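1,4-dihydroxy-2-naphthoyl-CoA hydrolase (Prochlorococcus marinus, PDB 2HX5) probably hydrolyses 1,4-dihydroxy-2-naphthoyl-CoA to 1,4-dihydroxy-2-naphthoate and CoA, a step in phylloquinone (vitamin K1) biosynthesis. Local coordinates at residues H35-E40 against M88-E93; F104-R107 against A113-A116. All coordinates share one frame; numbering follows the deposited sequence. Where two conformers were deposited one is given.

Contact 1 (H35-E40 against M88-E93); sequences HESWEE and MELRPE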
# COMPACT_ATOMS: atom_id res chain seq x y z
N HIS A 35 -5.26 -12.07 -0.26
CA HIS A 35 -3.99 -12.74 -0.13
C HIS A 35 -3.65 -12.99 1.33
O HIS A 35 -3.22 -14.09 1.74
CB HIS A 35 -2.89 -11.96 -0.84
CG HIS A 35 -1.60 -12.71 -1.07
ND1 HIS A 35 -0.74 -13.10 -0.05
CD2 HIS A 35 -1.00 -13.08 -2.22
CE1 HIS A 35 0.33 -13.66 -0.60
NE2 HIS A 35 0.17 -13.70 -1.90
N GLU A 36 -3.86 -11.96 2.15
CA GLU A 36 -3.60 -12.16 3.58
C GLU A 36 -4.50 -13.21 4.21
O GLU A 36 -4.06 -13.97 5.07
CB GLU A 36 -3.80 -10.85 4.35
CG GLU A 36 -2.83 -9.75 4.01
CD GLU A 36 -2.91 -8.48 4.85
OE1 GLU A 36 -3.77 -8.46 5.75
OE2 GLU A 36 -2.09 -7.57 4.62
N SER A 37 -5.76 -13.30 3.79
CA SER A 37 -6.65 -14.34 4.33
C SER A 37 -6.25 -15.74 3.89
O SER A 37 -6.47 -16.71 4.60
CB SER A 37 -8.12 -14.08 4.00
OG SER A 37 -8.45 -14.42 2.66
N TRP A 38 -5.70 -15.85 2.68
CA TRP A 38 -5.17 -17.11 2.19
C TRP A 38 -3.97 -17.55 3.08
O TRP A 38 -3.90 -18.68 3.55
CB TRP A 38 -4.76 -16.98 0.73
CG TRP A 38 -3.96 -18.16 0.21
CD1 TRP A 38 -4.34 -19.45 0.20
CD2 TRP A 38 -2.68 -18.10 -0.40
NE1 TRP A 38 -3.37 -20.22 -0.39
CE2 TRP A 38 -2.32 -19.42 -0.77
CE3 TRP A 38 -1.79 -17.06 -0.69
CZ2 TRP A 38 -1.07 -19.73 -1.38
CZ3 TRP A 38 -0.61 -17.36 -1.34
CH2 TRP A 38 -0.25 -18.68 -1.66
N GLU A 39 -3.06 -16.61 3.35
CA GLU A 39 -1.95 -16.90 4.26
C GLU A 39 -2.49 -17.32 5.63
O GLU A 39 -1.99 -18.26 6.25
CB GLU A 39 -1.04 -15.67 4.40
CG GLU A 39 -0.38 -15.25 3.11
CD GLU A 39 0.35 -13.92 3.24
OE1 GLU A 39 1.40 -13.89 3.93
OE2 GLU A 39 -0.17 -12.94 2.65
N GLU A 40 -3.46 -16.57 6.16
CA GLU A 40 -4.11 -16.90 7.46
C GLU A 40 -4.73 -18.28 7.46
O GLU A 40 -4.64 -19.03 8.46
CB GLU A 40 -5.17 -15.87 7.84
CG GLU A 40 -5.62 -16.02 9.24
CD GLU A 40 -6.67 -15.00 9.65
OE1 GLU A 40 -6.98 -14.08 8.87
OE2 GLU A 40 -7.23 -15.14 10.77
N MSE A 88 -15.26 -13.31 6.05
CA MSE A 88 -14.63 -13.78 4.82
C MSE A 88 -14.77 -15.28 4.72
O MSE A 88 -14.45 -15.99 5.64
CB MSE A 88 -13.17 -13.42 4.82
CG MSE A 88 -12.94 -11.88 4.82
SE MSE A 88 -11.08 -11.40 4.74
CE MSE A 88 -10.57 -11.93 6.58
N GLU A 89 -15.31 -15.77 3.62
CA GLU A 89 -15.40 -17.20 3.41
C GLU A 89 -14.56 -17.58 2.22
O GLU A 89 -14.71 -17.01 1.13
CB GLU A 89 -16.83 -17.62 3.15
CG GLU A 89 -16.91 -19.11 2.83
CD GLU A 89 -18.28 -19.75 3.10
OE1 GLU A 89 -19.26 -19.01 3.43
OE2 GLU A 89 -18.32 -21.01 2.99
N LEU A 90 -13.67 -18.53 2.39
CA LEU A 90 -12.75 -18.97 1.35
C LEU A 90 -13.22 -20.32 0.82
O LEU A 90 -13.60 -21.24 1.59
CB LEU A 90 -11.32 -19.15 1.91
CG LEU A 90 -10.44 -17.93 2.04
CD1 LEU A 90 -11.11 -16.89 2.94
CD2 LEU A 90 -9.08 -18.33 2.53
N ARG A 91 -13.16 -20.46 -0.50
CA ARG A 91 -13.48 -21.73 -1.15
C ARG A 91 -12.38 -22.05 -2.15
O ARG A 91 -12.38 -21.50 -3.26
CB ARG A 91 -14.85 -21.67 -1.83
CG ARG A 91 -16.00 -21.59 -0.84
CD ARG A 91 -17.33 -21.42 -1.55
NE ARG A 91 -18.54 -21.42 -0.70
CZ ARG A 91 -19.12 -20.31 -0.20
NH1 ARG A 91 -18.61 -19.06 -0.36
NH2 ARG A 91 -20.25 -20.48 0.48
N PRO A 92 -11.41 -22.88 -1.74
CA PRO A 92 -10.33 -23.30 -2.64
C PRO A 92 -10.75 -24.40 -3.61
O PRO A 92 -11.66 -25.18 -3.30
CB PRO A 92 -9.21 -23.76 -1.68
CG PRO A 92 -9.73 -23.59 -0.27
CD PRO A 92 -11.21 -23.41 -0.36
N GLU A 93 -10.11 -24.46 -4.77
CA GLU A 93 -10.37 -25.49 -5.77
C GLU A 93 -9.07 -25.87 -6.41
O GLU A 93 -8.38 -25.01 -6.96
CB GLU A 93 -11.32 -24.98 -6.86
CG GLU A 93 -11.71 -26.01 -7.90
CD GLU A 93 -12.65 -25.48 -9.02
OE1 GLU A 93 -13.26 -24.40 -8.87
OE2 GLU A 93 -12.81 -26.16 -10.07
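Ser37 OG, in the conformer described, is held between a hydrogen bond to the carbonyl of Cys34, one turn earlier in its helix, and the branched end of Leu90, whose CD1 lies 3.6 Å from Ser37 OG. The arrangement illustrates how a hot-dog fold closes its core: helix segment 35-40 lies across strand 88-93 of the antiparallel sheet, their directions 73° apart. A hydroxyl that bonds back to its own helix can face apolar groups without asking the sheet for a partner. Leu90 turns both methyls to the helix; its CD2 comes within 3.7 Å of Ser37 O and 4.1 Å of Trp38 CA, touching backbone rather than the indole. Met88, present as selenomethionine, comes alongside the same serine, with its SE 4.1 Å from Ser37 CB. A bend at its last torsion (chi3 -72°) brings the terminal methyl round to that carbon as well.

Farther round the helix, Trp38 lays its CE3 over the centre of one face of the His35 imidazole. Glu39 takes the edge of that ring and also bonds, through OE1, to 2-ethoxyethanol and to the backbone N of Phe16 of the second subunit. Its other oxygen fixes the imidazole: the bond from His35 ND1 to Glu39 OE2 is 2.8 Å long, in the ring plane but 44° out of the carboxylate plane.

Contact 2 (F104-R107 against A113-A116); sequences FEFR and AAHA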
# COMPACT_ATOMS: atom_id res chain seq x y z
N PHE A 104 -13.12 -15.89 -2.71
CA PHE A 104 -13.24 -15.18 -1.48
C PHE A 104 -14.56 -14.46 -1.51
O PHE A 104 -14.82 -13.65 -2.42
CB PHE A 104 -12.12 -14.14 -1.37
CG PHE A 104 -10.72 -14.71 -1.46
CD1 PHE A 104 -10.10 -14.94 -2.67
CD2 PHE A 104 -10.03 -15.02 -0.29
CE1 PHE A 104 -8.82 -15.45 -2.75
CE2 PHE A 104 -8.76 -15.51 -0.38
CZ PHE A 104 -8.15 -15.72 -1.61
N GLU A 105 -15.41 -14.67 -0.50
CA GLU A 105 -16.67 -13.93 -0.40
C GLU A 105 -16.63 -13.05 0.86
O GLU A 105 -16.29 -13.56 1.95
CB GLU A 105 -17.80 -14.94 -0.30
CG GLU A 105 -19.12 -14.39 -0.15
CD GLU A 105 -20.18 -15.49 0.04
OE1 GLU A 105 -20.22 -16.41 -0.79
OE2 GLU A 105 -20.90 -15.44 1.04
N PHE A 106 -16.94 -11.76 0.74
CA PHE A 106 -16.88 -10.81 1.85
C PHE A 106 -18.28 -10.41 2.21
O PHE A 106 -19.01 -9.90 1.32
CB PHE A 106 -16.14 -9.55 1.43
CG PHE A 106 -14.68 -9.77 1.17
CD1 PHE A 106 -14.28 -10.28 -0.05
CD2 PHE A 106 -13.71 -9.44 2.13
CE1 PHE A 106 -12.94 -10.50 -0.30
CE2 PHE A 106 -12.35 -9.63 1.87
CZ PHE A 106 -11.97 -10.18 0.65
N ARG A 107 -18.69 -10.66 3.46
CA ARG A 107 -20.03 -10.29 3.90
C ARG A 107 -19.92 -9.22 4.98
O ARG A 107 -18.97 -9.20 5.75
CB ARG A 107 -20.79 -11.50 4.48
CG ARG A 107 -21.42 -12.40 3.43
CD ARG A 107 -22.23 -13.57 4.02
NE ARG A 107 -22.55 -14.57 2.99
CZ ARG A 107 -23.66 -14.63 2.27
NH1 ARG A 107 -24.66 -13.77 2.48
NH2 ARG A 107 -23.80 -15.59 1.36
N ALA A 113 -20.82 -8.09 0.11
CA ALA A 113 -20.38 -6.78 -0.34
C ALA A 113 -19.41 -6.88 -1.52
O ALA A 113 -19.33 -5.96 -2.32
CB ALA A 113 -19.71 -6.07 0.79
N ALA A 114 -18.68 -7.97 -1.65
CA ALA A 114 -17.69 -8.17 -2.69
C ALA A 114 -17.32 -9.64 -2.76
O ALA A 114 -17.47 -10.40 -1.77
CB ALA A 114 -16.44 -7.31 -2.42
N HIS A 115 -16.79 -10.07 -3.89
CA HIS A 115 -16.19 -11.37 -3.97
C HIS A 115 -15.04 -11.32 -4.96
O HIS A 115 -14.99 -10.41 -5.80
CB HIS A 115 -17.19 -12.46 -4.34
CG HIS A 115 -17.93 -12.22 -5.61
ND1 HIS A 115 -17.40 -12.52 -6.84
CD2 HIS A 115 -19.18 -11.75 -5.83
CE1 HIS A 115 -18.31 -12.27 -7.77
NE2 HIS A 115 -19.39 -11.78 -7.19
N ALA A 116 -14.10 -12.25 -4.84
CA ALA A 116 -12.89 -12.23 -5.65
C ALA A 116 -12.44 -13.64 -5.91
O ALA A 116 -12.82 -14.59 -5.23
CB ALA A 116 -11.79 -11.48 -4.94
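Phe106 runs alongside the carbonyl of Ala114, keeping its ring edge to the oxygen. Its CB stands 3.6 Å from Ala114 O, and CG draws back to 4.1 Å from Ala114 O. With CG set beside the backbone N and anti to the carbonyl carbon (chi1 -68°), the ring runs on past that oxygen, and CD1 again lies 3.6 Å from Ala114 O, which sits in the ring plane. CD1 is also 4.4 Å from Ala114 CB, a loose apolar contact. Farther out, CE1 lies 3.9 Å from Phe104 CB of its own strand, and CZ, the tip, neighbours that carbon more loosely. The ring packs on Leu86 and on Leu30 of helix 29-45.

Ala114 O thus has two neighbours from one residue: the ring edge, and the Phe106 N-H, which makes a 2.9 Å hydrogen bond from Phe106 N to Ala114 O at an N-H...O angle of 165°. Phe104 and Ala116 are joined twice, Phe104 N to Ala116 O and Ala116 N to Phe104 O, and the Phe104 ring edge passes Ala116 O. Between these pairs, Glu105 and His115 form a non-hydrogen-bonded pair, their side chains on the other face; between the strands His115 CA approaches Phe104 O at 3.1 Å in a CA-H...O contact. Glu105 OE2 takes a weak hydrogen bond, part of a salt bridge, from Arg107 NE.

Toward the turn the register slips. Ala113 N gives a 2.8 Å bond to Phe106 O, so Ala113 and Ala114 both stand opposite one residue: a classic beta bulge in an antiparallel hairpin of the hot-dog sheet.

Contacts 1 and 2 lie with centres about 11 Å apart and share the boundary between strands 85-96 and 99-108, successive in the chain and neighbours in the sheet. Glu105 joins them from the backbone, its N 2.9 Å from Glu89 O in a probable hydrogen bond, and from the side chain, its OE1 3.1 Å from Arg91 NH1 in a salt bridge. On the helix-facing side the phenylalanines of contact 2 continue the core of contact 1: Met88 SE lies 3.6 Å from Phe106 CE2, and Phe104 packs on Ser37 and Leu90. Both contacts lie away from the predicted active-site Asp20; contact 1 borders bound 2-ethoxyethanol, probably from the crystallisation liquor, about 4 Å from the Trp38 side chain.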